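Local coordinates for long form salivary protein D7L (Phlebotomus duboscqi, PDB 6MT7) that binds and sequesters cysteinyl leukotrienes and a thromboxane A2 analogue, helping sand flies to feed on blood and inhibiting platelet aggregation, at residues A[9-20]-A[223-231]. Sequence-based numbering, arbitrary orientation.
With TRT (fragment of triton X-100), chain C.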
# COMPACT_ATOMS: atom_id res chain seq x y z
N ASP A 9 6.21 -4.59 -5.66
CA ASP A 9 6.58 -3.65 -4.60
C ASP A 9 5.33 -3.02 -3.99
O ASP A 9 5.26 -2.82 -2.76
CB ASP A 9 7.49 -2.57 -5.17
CG ASP A 9 7.82 -1.47 -4.16
OD1 ASP A 9 8.55 -1.78 -3.20
OD2 ASP A 9 7.36 -0.32 -4.33
N GLN A 10 4.35 -2.72 -4.82
CA GLN A 10 3.14 -2.06 -4.33
C GLN A 10 2.29 -3.02 -3.49
O GLN A 10 1.65 -2.59 -2.53
CB GLN A 10 2.34 -1.52 -5.51
CG GLN A 10 3.03 -0.34 -6.20
CD GLN A 10 2.42 -0.01 -7.55
OE1 GLN A 10 1.87 -0.89 -8.24
NE2 GLN A 10 2.50 1.25 -7.93
N THR A 11 2.26 -4.30 -3.86
CA THR A 11 1.53 -5.25 -3.03
C THR A 11 2.29 -5.52 -1.74
O THR A 11 1.69 -5.55 -0.67
CB THR A 11 1.28 -6.57 -3.79
OG1 THR A 11 2.53 -7.18 -4.13
CG2 THR A 11 0.47 -6.31 -5.07
N PHE A 12 3.62 -5.68 -1.83
CA PHE A 12 4.43 -5.88 -0.63
C PHE A 12 4.23 -4.73 0.35
O PHE A 12 4.05 -4.95 1.56
CB PHE A 12 5.90 -6.00 -1.03
CG PHE A 12 6.81 -6.46 0.07
CD1 PHE A 12 6.52 -7.59 0.81
CD2 PHE A 12 7.98 -5.76 0.34
CE1 PHE A 12 7.38 -8.01 1.82
CE2 PHE A 12 8.84 -6.18 1.33
CZ PHE A 12 8.54 -7.30 2.08
N TRP A 13 4.27 -3.48 -0.15
CA TRP A 13 4.10 -2.33 0.72
C TRP A 13 2.75 -2.36 1.42
O TRP A 13 2.66 -2.06 2.62
CB TRP A 13 4.25 -1.02 -0.06
CG TRP A 13 3.99 0.17 0.81
CD1 TRP A 13 4.86 0.76 1.69
CD2 TRP A 13 2.75 0.89 0.93
NE1 TRP A 13 4.24 1.80 2.34
CE2 TRP A 13 2.95 1.91 1.89
CE3 TRP A 13 1.50 0.78 0.31
CZ2 TRP A 13 1.94 2.79 2.24
CZ3 TRP A 13 0.51 1.67 0.66
CH2 TRP A 13 0.74 2.66 1.62
N ALA A 14 1.69 -2.76 0.71
CA ALA A 14 0.36 -2.82 1.32
C ALA A 14 0.32 -3.84 2.45
O ALA A 14 -0.17 -3.55 3.55
CB ALA A 14 -0.70 -3.13 0.26
N PHE A 15 0.82 -5.06 2.20
CA PHE A 15 0.84 -6.07 3.26
C PHE A 15 1.64 -5.59 4.46
O PHE A 15 1.19 -5.67 5.61
CB PHE A 15 1.44 -7.38 2.75
CG PHE A 15 0.61 -8.08 1.72
CD1 PHE A 15 -0.69 -8.48 1.98
CD2 PHE A 15 1.17 -8.37 0.48
CE1 PHE A 15 -1.44 -9.15 1.01
CE2 PHE A 15 0.43 -9.04 -0.49
CZ PHE A 15 -0.87 -9.42 -0.23
N ARG A 16 2.85 -5.11 4.22
CA ARG A 16 3.75 -4.80 5.32
C ARG A 16 3.25 -3.60 6.12
O ARG A 16 3.29 -3.61 7.36
CB ARG A 16 5.15 -4.55 4.79
CG ARG A 16 5.80 -5.79 4.15
CD ARG A 16 6.29 -6.79 5.21
NE ARG A 16 7.29 -6.19 6.09
CZ ARG A 16 7.23 -6.21 7.42
NH1 ARG A 16 6.22 -6.82 8.03
NH2 ARG A 16 8.18 -5.63 8.15
N THR A 17 2.77 -2.57 5.43
CA THR A 17 2.25 -1.39 6.14
C THR A 17 1.08 -1.77 7.03
O THR A 17 1.01 -1.35 8.20
CB THR A 17 1.86 -0.32 5.12
OG1 THR A 17 3.04 0.11 4.44
CG2 THR A 17 1.17 0.88 5.79
N CYS A 18 0.16 -2.58 6.51
CA CYS A 18 -0.99 -2.99 7.31
C CYS A 18 -0.58 -3.89 8.47
O CYS A 18 -1.21 -3.83 9.54
CB CYS A 18 -2.01 -3.67 6.41
SG CYS A 18 -2.72 -2.42 5.31
N GLN A 19 0.43 -4.74 8.28
CA GLN A 19 0.94 -5.55 9.39
C GLN A 19 1.55 -4.67 10.47
O GLN A 19 1.39 -4.96 11.67
CB GLN A 19 1.98 -6.53 8.88
CG GLN A 19 1.38 -7.71 8.15
CD GLN A 19 2.42 -8.44 7.33
OE1 GLN A 19 3.63 -8.33 7.58
NE2 GLN A 19 1.97 -9.19 6.33
N ARG A 20 2.25 -3.61 10.08
CA ARG A 20 2.80 -2.72 11.09
C ARG A 20 1.70 -1.98 11.84
O ARG A 20 1.82 -1.73 13.04
CB ARG A 20 3.78 -1.74 10.45
CG ARG A 20 5.09 -2.41 10.06
CD ARG A 20 6.20 -1.41 9.96
NE ARG A 20 7.44 -1.99 9.47
CZ ARG A 20 8.40 -2.48 10.26
NH1 ARG A 20 8.24 -2.46 11.58
NH2 ARG A 20 9.52 -2.95 9.72
N ILE A 223 11.77 7.07 10.82
CA ILE A 223 11.26 5.75 11.21
C ILE A 223 10.83 4.96 9.99
O ILE A 223 11.13 3.76 9.87
CB ILE A 223 10.12 5.91 12.24
CG1 ILE A 223 10.67 6.48 13.55
CG2 ILE A 223 9.42 4.57 12.48
CD1 ILE A 223 9.59 6.83 14.55
N LEU A 224 10.12 5.60 9.05
CA LEU A 224 9.78 4.90 7.81
C LEU A 224 11.03 4.46 7.06
O LEU A 224 11.07 3.36 6.49
CB LEU A 224 8.93 5.79 6.90
CG LEU A 224 7.47 6.01 7.28
CD1 LEU A 224 6.77 6.83 6.18
CD2 LEU A 224 6.75 4.68 7.53
N ASP A 225 12.06 5.31 7.02
CA ASP A 225 13.27 4.92 6.32
C ASP A 225 13.93 3.73 7.00
O ASP A 225 14.38 2.79 6.33
CB ASP A 225 14.23 6.10 6.22
CG ASP A 225 15.38 5.85 5.28
OD1 ASP A 225 15.15 5.29 4.19
OD2 ASP A 225 16.53 6.20 5.64
N ASN A 226 13.97 3.74 8.34
CA ASN A 226 14.54 2.63 9.10
C ASN A 226 13.76 1.34 8.88
O ASN A 226 14.35 0.25 8.83
CB ASN A 226 14.60 3.03 10.57
CG ASN A 226 14.93 1.88 11.49
OD1 ASN A 226 14.05 1.12 11.90
ND2 ASN A 226 16.20 1.77 11.85
N GLN A 227 12.44 1.44 8.71
CA GLN A 227 11.61 0.27 8.42
C GLN A 227 11.66 -0.16 6.97
O GLN A 227 11.18 -1.26 6.65
CB GLN A 227 10.14 0.55 8.76
CG GLN A 227 9.87 0.74 10.23
CD GLN A 227 8.46 1.21 10.49
OE1 GLN A 227 7.72 1.55 9.55
NE2 GLN A 227 8.07 1.23 11.75
N SER A 228 12.22 0.66 6.08
CA SER A 228 12.01 0.49 4.65
C SER A 228 12.74 -0.66 3.95
O SER A 228 12.34 -1.01 2.83
CB SER A 228 12.34 1.80 3.91
OG SER A 228 13.74 2.07 3.87
N PRO A 229 13.80 -1.27 4.51
CA PRO A 229 14.41 -2.39 3.76
C PRO A 229 13.41 -3.48 3.39
O PRO A 229 13.46 -3.98 2.27
CB PRO A 229 15.50 -2.89 4.72
CG PRO A 229 15.90 -1.66 5.46
CD PRO A 229 14.59 -0.96 5.71
N THR A 230 12.50 -3.83 4.30
CA THR A 230 11.38 -4.71 3.97
C THR A 230 10.03 -4.06 4.29
O THR A 230 9.03 -4.77 4.44
CB THR A 230 11.49 -6.05 4.72
OG1 THR A 230 11.40 -5.81 6.13
CG2 THR A 230 12.80 -6.74 4.39
N TYR A 231 10.00 -2.74 4.37
CA TYR A 231 8.83 -1.97 4.81
C TYR A 231 8.39 -2.41 6.21
O TYR A 231 7.42 -1.86 6.75
CB TYR A 231 7.66 -2.12 3.83
CG TYR A 231 7.92 -1.53 2.47
CD1 TYR A 231 8.40 -0.23 2.32
CD2 TYR A 231 7.66 -2.27 1.32
CE1 TYR A 231 8.65 0.31 1.07
CE2 TYR A 231 7.89 -1.74 0.07
CZ TYR A 231 8.38 -0.46 -0.06
OH TYR A 231 8.61 0.07 -1.31
C25 TRT C . 7.99 -10.79 6.98
O24 TRT C . 7.21 -10.61 5.81
C23 TRT C . 5.90 -11.18 5.90
C22 TRT C . 5.08 -10.61 4.76
O21 TRT C . 3.81 -11.25 4.62
C20 TRT C . 3.15 -10.70 3.49
C19 TRT C . 1.88 -11.48 3.21
O18 TRT C . 0.82 -10.94 3.99
C17 TRT C . 0.11 -11.98 4.62
C16 TRT C . -1.23 -12.20 3.95
O15 TRT C . -2.19 -11.24 4.40
C12 TRT C . -3.31 -10.99 3.63
C13 TRT C . -3.80 -11.96 2.77
C14 TRT C . -4.94 -11.71 1.99
C11 TRT C . -3.96 -9.77 3.72
C10 TRT C . -5.09 -9.52 2.95
C9 TRT C . -5.59 -10.48 2.08
C6 TRT C . -6.80 -10.17 1.25
C8 TRT C . -7.97 -10.87 1.94
C7 TRT C . -7.08 -8.67 1.29
C5 TRT C . -6.66 -10.74 -0.18
C1 TRT C . -5.72 -10.13 -1.24
C2 TRT C . -4.35 -9.70 -0.75
C4 TRT C . -5.51 -11.20 -2.31
C3 TRT C . -6.34 -8.95 -1.98
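Tyr231, the last residue of the chain, lays its ring along helix 8-21, against Trp13 and Phe12. Its hydroxyl donates to Asp9 OD1, with Tyr231 OH 2.6 Å from that oxygen, on the syn lone pair. Arg166 bonds both the hydroxyl and Asp9 OD2, the latter in a salt bridge, which ties the buried phenol and carboxylate together. Trp13 turns the edge of its indole to one face of the tyrosine, with the planes at 88°. Trp13 CD1 sits over the ring centre, 3.7 Å from Tyr231 CD1. Phe12 meets the tyrosine obliquely, Phe12 CD2 lying 3.6 Å from Tyr231 CD2.

Two arginines grip the backbone of the tail. The Arg16 chain folds back at chi2 and chi3, and Arg16 NE donates a hydrogen bond to Thr230 O (2.8 Å). Its NH1 bonds Gln19 OE1, and Gln19 NE2 donates to the Triton fragment. Arg20 stays extended from CG to NE, and Arg20 NE donates a hydrogen bond to Tyr231 O (2.7 Å), which lies in the guanidinium plane. One face of this guanidinium stacks on the Gln227 amide, the planes only 6° apart, with Arg20 CZ 3.5 Å from Gln227 CG.

The aromatic cluster and the two arginine hydrogen bonds to the backbone thus dock the C-terminal tail on one side of a helix of the PBP/GOBP (odorant-binding) fold, whose Phe15, Arg16 and Gln19 line the pocket that holds the Triton X-100 fragment.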